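Local coordinates for cephalosporin acylase (Bacillus halodurans, PDB 2NLZ), which probably hydrolyses amide bonds as an N-terminal nucleophile hydrolase of the gamma-glutamyltranspeptidase family, possibly acting on cephalosporins, at residues 57-60 with 65-68; 148-153 with 203-208. The protein carries 1 engineered substitution. One frame throughout, in Å; residues are numbered along the deposited sequence.

Contacts 1 and 2 follow one another along the chain and lie side by side, with centres about 11 Å apart. The end of helix 47-61 joins them. From it, Val60 O takes a probable hydrogen bond from Tyr153 OH at 2.6 Å, and Val60 CG1 packs 3.8 Å from Ala149 CA. Ile68 CD1 adds an apolar touch on Thr207 CG2 at 3.6 Å. Contact 1 lies deeper, about 12 Å from the centre of the chain against about 23 Å for contact 2. Ser65 also bonds through its backbone to Thr358, just after the unmodelled residues 354-357. In this family self-cleavage frees a nucleophilic threonine, probably Thr358 here; if so, contact 1 borders the active site.

Contact 1. Residues 57-60 with 65-68; sequences ALTV and SNGI
Thr59 faces the loop residues 66-68 with both branches of its side chain. The hydroxyl branch lies over the Gly67 peptide, with Thr59 OG1 3.1 Å from Gly67 O. The methyl branch meets the next residue: Thr59 CG2 lies 3.5 Å from Ile68 CG1 and 3.8 Å from Ile68 CD1. The two side chains cross at about a right angle, so the methyl rests on the flank of the isoleucine. The first torsion of Ile68 (chi1 -42°) keeps CG1 beside its own backbone N, within range of that methyl. Asn66, one residue before Gly67, comes in beside it. Its CB points toward the helix, and its amide group lies against the peptide joining Leu58 to Thr59, with Asn66 CG 4.0 Å from Leu58 O. Gly67 comes closest in the backbone, its CA 4.8 Å from that of Thr59. Replacing Thr59 with an alanine would probably open a gap beside Ile68 CG1 and take away the oxygen that lies over the Gly67 peptide. Gly67 O is hydrogen-bonded by Ser70 OG. The whole contact is buried. It folds the chain back on the end of helix 47-61 before strand 71-78 begins. Leu58 packs on Val359 and Leu361 of strand 359-365 and on Ala33 of helix 31-42, while Ile68 reaches His204, Thr207 and Leu208 of helix 202-212.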
ATOM      1  N   ALA D  57      30.402 -16.795  17.126  1.00 17.46           N
ATOM      2  CA  ALA D  57      29.285 -16.305  17.932  1.00 24.80           C
ATOM      3  C   ALA D  57      27.963 -16.877  17.446  1.00 23.45           C
ATOM      4  O   ALA D  57      27.162 -17.343  18.256  1.00 24.08           O
ATOM      5  CB  ALA D  57      29.238 -14.786  17.939  1.00 32.32           C
ATOM      6  N   LEU D  58      27.768 -16.860  16.122  1.00 22.59           N
ATOM      7  CA  LEU D  58      26.557 -17.370  15.459  1.00 24.33           C
ATOM      8  C   LEU D  58      26.334 -18.854  15.710  1.00 27.83           C
ATOM      9  O   LEU D  58      25.203 -19.342  15.700  1.00 30.04           O
ATOM     10  CB  LEU D  58      26.622 -17.111  13.947  1.00 15.36           C
ATOM     11  CG  LEU D  58      26.434 -15.668  13.475  1.00 25.85           C
ATOM     12  CD1 LEU D  58      26.956 -15.448  12.056  1.00 33.15           C
ATOM     13  CD2 LEU D  58      24.986 -15.236  13.585  1.00 28.39           C
ATOM     14  N   THR D  59      27.441 -19.560  15.922  1.00 30.95           N
ATOM     15  CA  THR D  59      27.445 -20.980  16.246  1.00 22.94           C
ATOM     16  C   THR D  59      26.671 -21.259  17.535  1.00 20.65           C
ATOM     17  O   THR D  59      26.084 -22.324  17.702  1.00 30.30           O
ATOM     18  CB  THR D  59      28.883 -21.486  16.302  1.00 20.64           C
ATOM     19  OG1 THR D  59      29.107 -22.371  15.205  1.00 33.49           O
ATOM     20  CG2 THR D  59      29.183 -22.205  17.601  1.00 23.28           C
ATOM     21  N   VAL D  60      26.644 -20.268  18.419  1.00 23.66           N
ATOM     22  CA  VAL D  60      25.947 -20.374  19.678  1.00 24.24           C
ATOM     23  C   VAL D  60      24.618 -19.636  19.626  1.00 25.80           C
ATOM     24  O   VAL D  60      23.629 -20.099  20.195  1.00 26.54           O
ATOM     25  CB  VAL D  60      26.792 -19.793  20.820  1.00 29.76           C
ATOM     26  CG1 VAL D  60      25.994 -19.783  22.127  1.00 18.92           C
ATOM     27  CG2 VAL D  60      28.125 -20.560  20.966  1.00 19.06           C
ATOM     28  N   SER D  65      20.565 -22.541  12.330  1.00 23.69           N
ATOM     29  CA  SER D  65      21.086 -22.291  10.982  1.00 30.97           C
ATOM     30  C   SER D  65      22.556 -22.657  10.839  1.00 30.04           C
ATOM     31  O   SER D  65      23.202 -22.338   9.839  1.00 27.93           O
ATOM     32  CB  SER D  65      20.913 -20.813  10.627  1.00 29.54           C
ATOM     33  OG  SER D  65      19.547 -20.476  10.517  1.00 32.39           O
ATOM     34  N   ASN D  66      23.078 -23.359  11.828  1.00 29.80           N
ATOM     35  CA  ASN D  66      24.489 -23.299  12.067  1.00 26.68           C
ATOM     36  C   ASN D  66      24.952 -24.347  13.040  1.00 31.64           C
ATOM     37  O   ASN D  66      24.137 -24.994  13.684  1.00 37.74           O
ATOM     38  CB  ASN D  66      24.766 -21.942  12.687  1.00 26.01           C
ATOM     39  CG  ASN D  66      26.092 -21.445  12.355  1.00 35.41           C
ATOM     40  OD1 ASN D  66      26.607 -20.562  13.015  1.00 31.95           O
ATOM     41  ND2 ASN D  66      26.686 -22.013  11.315  1.00 58.97           N
ATOM     42  N   GLY D  67      26.267 -24.492  13.169  1.00 29.75           N
ATOM     43  CA  GLY D  67      26.863 -25.334  14.199  1.00 31.10           C
ATOM     44  C   GLY D  67      28.375 -25.304  14.144  1.00 35.11           C
ATOM     45  O   GLY D  67      28.969 -24.789  13.197  1.00 35.62           O
ATOM     46  N   ILE D  68      29.004 -25.857  15.172  1.00 35.48           N
ATOM     47  CA  ILE D  68      30.450 -26.028  15.175  1.00 31.08           C
ATOM     48  C   ILE D  68      30.799 -27.111  14.163  1.00 27.01           C
ATOM     49  O   ILE D  68      31.865 -27.089  13.554  1.00 29.22           O
ATOM     50  CB  ILE D  68      30.960 -26.397  16.578  1.00 35.23           C
ATOM     51  CG1 ILE D  68      30.229 -25.538  17.617  1.00 28.72           C
ATOM     52  CG2 ILE D  68      32.492 -26.276  16.656  1.00 31.30           C
ATOM     53  CD1 ILE D  68      30.954 -25.322  18.908  1.00 36.99           C
TER

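Contact 2. Residues 148-153 with 203-208; sequences YAEEGY and GHADTL
Ala149 and Ala205 meet where two helices, 143-151 and 202-212, pack closely in the helical part of this Ntn-hydrolase fold. Their CA atoms are 5.1 Å apart. Such an approach depends on small side chains: Ala149 CB and Ala205 CB touch at 3.9 Å, and Ala149 CB sits 3.5 Å from Ala205 N. No hydrogen bond joins the two segments; the touching side-chain atoms are carbons.

Glu150 extends the contact on its more open side. Its CB leaves the helix along the flank, pointing neither straight at the other helix nor away from it. CG is the atom that touches: Glu150 CG lies 3.4 Å from Ala205 CB. The chain then runs straight on, with CD anti to CA (chi2 -177°), and Glu150 CD passes Ala205 CB at 4.2 Å. The methyl of Ala205 is thus shared between Ala149 CB and Glu150 CG. At the tip, Glu150 OE2 forms a salt bridge with Arg209 NH2 and accepts a hydrogen bond from Gln202 NE2, both on helix 202-212. These partners hold the carboxylate across the helix pair. Arg209 probably also eases the nearness of Asp206, whose OD1 is 5.4 Å from Glu150 OE2.

Helix 143-151 ends at Glu151, and Gly152 leaves it with a positive phi of 95°. On the opposing helix, His204 joins in through its first carbon alone: His204 CB is 3.8 Å from Ala149 CB, while the ring turns off and its ND1 hydrogen-bonds Ser201 OG.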
ATOM      1  N   TYR D 148      29.089 -16.272  25.600  1.00 47.89           N
ATOM      2  CA  TYR D 148      27.663 -16.413  25.325  1.00 41.37           C
ATOM      3  C   TYR D 148      27.197 -17.830  25.617  1.00 40.82           C
ATOM      4  O   TYR D 148      26.101 -18.031  26.129  1.00 45.80           O
ATOM      5  CB  TYR D 148      27.327 -16.062  23.869  1.00 42.45           C
ATOM      6  CG  TYR D 148      27.340 -14.583  23.526  1.00 37.70           C
ATOM      7  CD1 TYR D 148      27.934 -14.131  22.348  1.00 39.12           C
ATOM      8  CD2 TYR D 148      26.759 -13.639  24.369  1.00 40.27           C
ATOM      9  CE1 TYR D 148      27.955 -12.784  22.018  1.00 47.57           C
ATOM     10  CE2 TYR D 148      26.777 -12.289  24.045  1.00 45.44           C
ATOM     11  CZ  TYR D 148      27.378 -11.872  22.866  1.00 50.52           C
ATOM     12  OH  TYR D 148      27.409 -10.542  22.526  1.00 51.04           O
ATOM     13  N   ALA D 149      28.029 -18.809  25.289  1.00 39.79           N
ATOM     14  CA  ALA D 149      27.659 -20.195  25.492  1.00 40.30           C
ATOM     15  C   ALA D 149      27.570 -20.545  26.974  1.00 46.32           C
ATOM     16  O   ALA D 149      26.672 -21.271  27.376  1.00 48.03           O
ATOM     17  CB  ALA D 149      28.628 -21.105  24.774  1.00 43.79           C
ATOM     18  N   GLU D 150      28.489 -20.008  27.777  1.00 47.66           N
ATOM     19  CA  GLU D 150      28.531 -20.278  29.221  1.00 46.51           C
ATOM     20  C   GLU D 150      27.450 -19.542  30.001  1.00 49.20           C
ATOM     21  O   GLU D 150      26.779 -20.128  30.844  1.00 53.57           O
ATOM     22  CB  GLU D 150      29.906 -19.939  29.804  1.00 44.71           C
ATOM     23  CG  GLU D 150      30.864 -21.111  29.817  1.00 54.74           C
ATOM     24  CD  GLU D 150      32.197 -20.796  30.452  1.00 57.91           C
ATOM     25  OE1 GLU D 150      32.762 -19.720  30.163  1.00 57.16           O
ATOM     26  OE2 GLU D 150      32.691 -21.643  31.226  1.00 61.25           O
ATOM     27  N   GLU D 151      27.285 -18.256  29.715  1.00 53.84           N
ATOM     28  CA  GLU D 151      26.359 -17.423  30.464  1.00 59.89           C
ATOM     29  C   GLU D 151      24.944 -17.515  29.921  1.00 56.02           C
ATOM     30  O   GLU D 151      23.983 -17.409  30.673  1.00 60.34           O
ATOM     31  CB  GLU D 151      26.843 -15.973  30.488  1.00 63.87           C
ATOM     32  CG  GLU D 151      28.074 -15.768  31.374  1.00 78.54           C
ATOM     33  CD  GLU D 151      28.853 -14.494  31.053  1.00 84.19           C
ATOM     34  OE1 GLU D 151      30.065 -14.456  31.365  1.00 84.87           O
ATOM     35  OE2 GLU D 151      28.263 -13.539  30.496  1.00 88.96           O
ATOM     36  N   GLY D 152      24.819 -17.714  28.616  1.00 52.30           N
ATOM     37  CA  GLY D 152      23.508 -17.870  27.985  1.00 48.72           C
ATOM     38  C   GLY D 152      22.911 -16.598  27.408  1.00 42.51           C
ATOM     39  O   GLY D 152      23.383 -15.498  27.684  1.00 40.50           O
ATOM     40  N   TYR D 153      21.858 -16.758  26.613  1.00 37.26           N
ATOM     41  CA  TYR D 153      21.172 -15.625  25.985  1.00 36.76           C
ATOM     42  C   TYR D 153      19.656 -15.813  25.887  1.00 38.46           C
ATOM     43  O   TYR D 153      19.184 -16.937  25.748  1.00 33.78           O
ATOM     44  CB  TYR D 153      21.757 -15.346  24.594  1.00 34.05           C
ATOM     45  CG  TYR D 153      21.582 -16.465  23.593  1.00 31.45           C
ATOM     46  CD1 TYR D 153      20.535 -16.450  22.677  1.00 29.01           C
ATOM     47  CD2 TYR D 153      22.476 -17.533  23.552  1.00 37.81           C
ATOM     48  CE1 TYR D 153      20.371 -17.478  21.755  1.00 38.48           C
ATOM     49  CE2 TYR D 153      22.323 -18.562  22.634  1.00 37.04           C
ATOM     50  CZ  TYR D 153      21.267 -18.529  21.740  1.00 40.00           C
ATOM     51  OH  TYR D 153      21.120 -19.546  20.827  1.00 35.38           O
ATOM     52  N   GLY D 203      28.607 -27.336  26.798  1.00 38.55           N
ATOM     53  CA  GLY D 203      29.244 -28.090  25.739  1.00 41.08           C
ATOM     54  C   GLY D 203      29.878 -27.167  24.717  1.00 43.14           C
ATOM     55  O   GLY D 203      31.080 -27.261  24.449  1.00 37.75           O
ATOM     56  N   HIS D 204      29.066 -26.264  24.170  1.00 41.50           N
ATOM     57  CA  HIS D 204      29.521 -25.284  23.185  1.00 36.91           C
ATOM     58  C   HIS D 204      30.707 -24.470  23.678  1.00 37.06           C
ATOM     59  O   HIS D 204      31.665 -24.261  22.939  1.00 34.05           O
ATOM     60  CB  HIS D 204      28.385 -24.343  22.799  1.00 31.49           C
ATOM     61  CG  HIS D 204      27.463 -24.897  21.758  1.00 36.89           C
ATOM     62  ND1 HIS D 204      26.554 -25.896  22.025  1.00 30.14           N
ATOM     63  CD2 HIS D 204      27.298 -24.576  20.454  1.00 35.59           C
ATOM     64  CE1 HIS D 204      25.868 -26.166  20.929  1.00 34.31           C
ATOM     65  NE2 HIS D 204      26.305 -25.383  19.960  1.00 37.57           N
ATOM     66  N   ALA D 205      30.639 -24.026  24.931  1.00 36.13           N
ATOM     67  CA  ALA D 205      31.733 -23.292  25.557  1.00 38.04           C
ATOM     68  C   ALA D 205      33.041 -24.092  25.604  1.00 39.99           C
ATOM     69  O   ALA D 205      34.089 -23.584  25.186  1.00 35.70           O
ATOM     70  CB  ALA D 205      31.336 -22.859  26.940  1.00 31.00           C
ATOM     71  N   ASP D 206      32.961 -25.331  26.102  1.00 39.29           N
ATOM     72  CA  ASP D 206      34.119 -26.220  26.257  1.00 44.41           C
ATOM     73  C   ASP D 206      34.839 -26.465  24.939  1.00 42.95           C
ATOM     74  O   ASP D 206      36.068 -26.341  24.846  1.00 32.36           O
ATOM     75  CB  ASP D 206      33.695 -27.566  26.863  1.00 49.72           C
ATOM     76  CG  ASP D 206      33.275 -27.449  28.322  1.00 52.78           C
ATOM     77  OD1 ASP D 206      33.653 -26.457  28.980  1.00 42.50           O
ATOM     78  OD2 ASP D 206      32.560 -28.351  28.808  1.00 53.95           O
ATOM     79  N   THR D 207      34.060 -26.802  23.920  1.00 42.99           N
ATOM     80  CA  THR D 207      34.636 -27.136  22.631  1.00 45.77           C
ATOM     81  C   THR D 207      35.194 -25.904  21.906  1.00 42.45           C
ATOM     82  O   THR D 207      36.242 -25.988  21.257  1.00 40.56           O
ATOM     83  CB  THR D 207      33.666 -27.961  21.755  1.00 37.81           C
ATOM     84  OG1 THR D 207      34.244 -28.170  20.468  1.00 55.21           O
ATOM     85  CG2 THR D 207      32.386 -27.252  21.578  1.00 51.47           C
ATOM     86  N   LEU D 208      34.529 -24.760  22.048  1.00 37.64           N
ATOM     87  CA  LEU D 208      35.050 -23.532  21.461  1.00 36.32           C
ATOM     88  C   LEU D 208      36.354 -23.139  22.128  1.00 38.75           C
ATOM     89  O   LEU D 208      37.293 -22.735  21.456  1.00 34.56           O
ATOM     90  CB  LEU D 208      34.047 -22.390  21.533  1.00 31.57           C
ATOM     91  CG  LEU D 208      32.927 -22.438  20.495  1.00 26.49           C
ATOM     92  CD1 LEU D 208      31.891 -21.374  20.810  1.00 29.10           C
ATOM     93  CD2 LEU D 208      33.437 -22.289  19.061  1.00 25.67           C
TER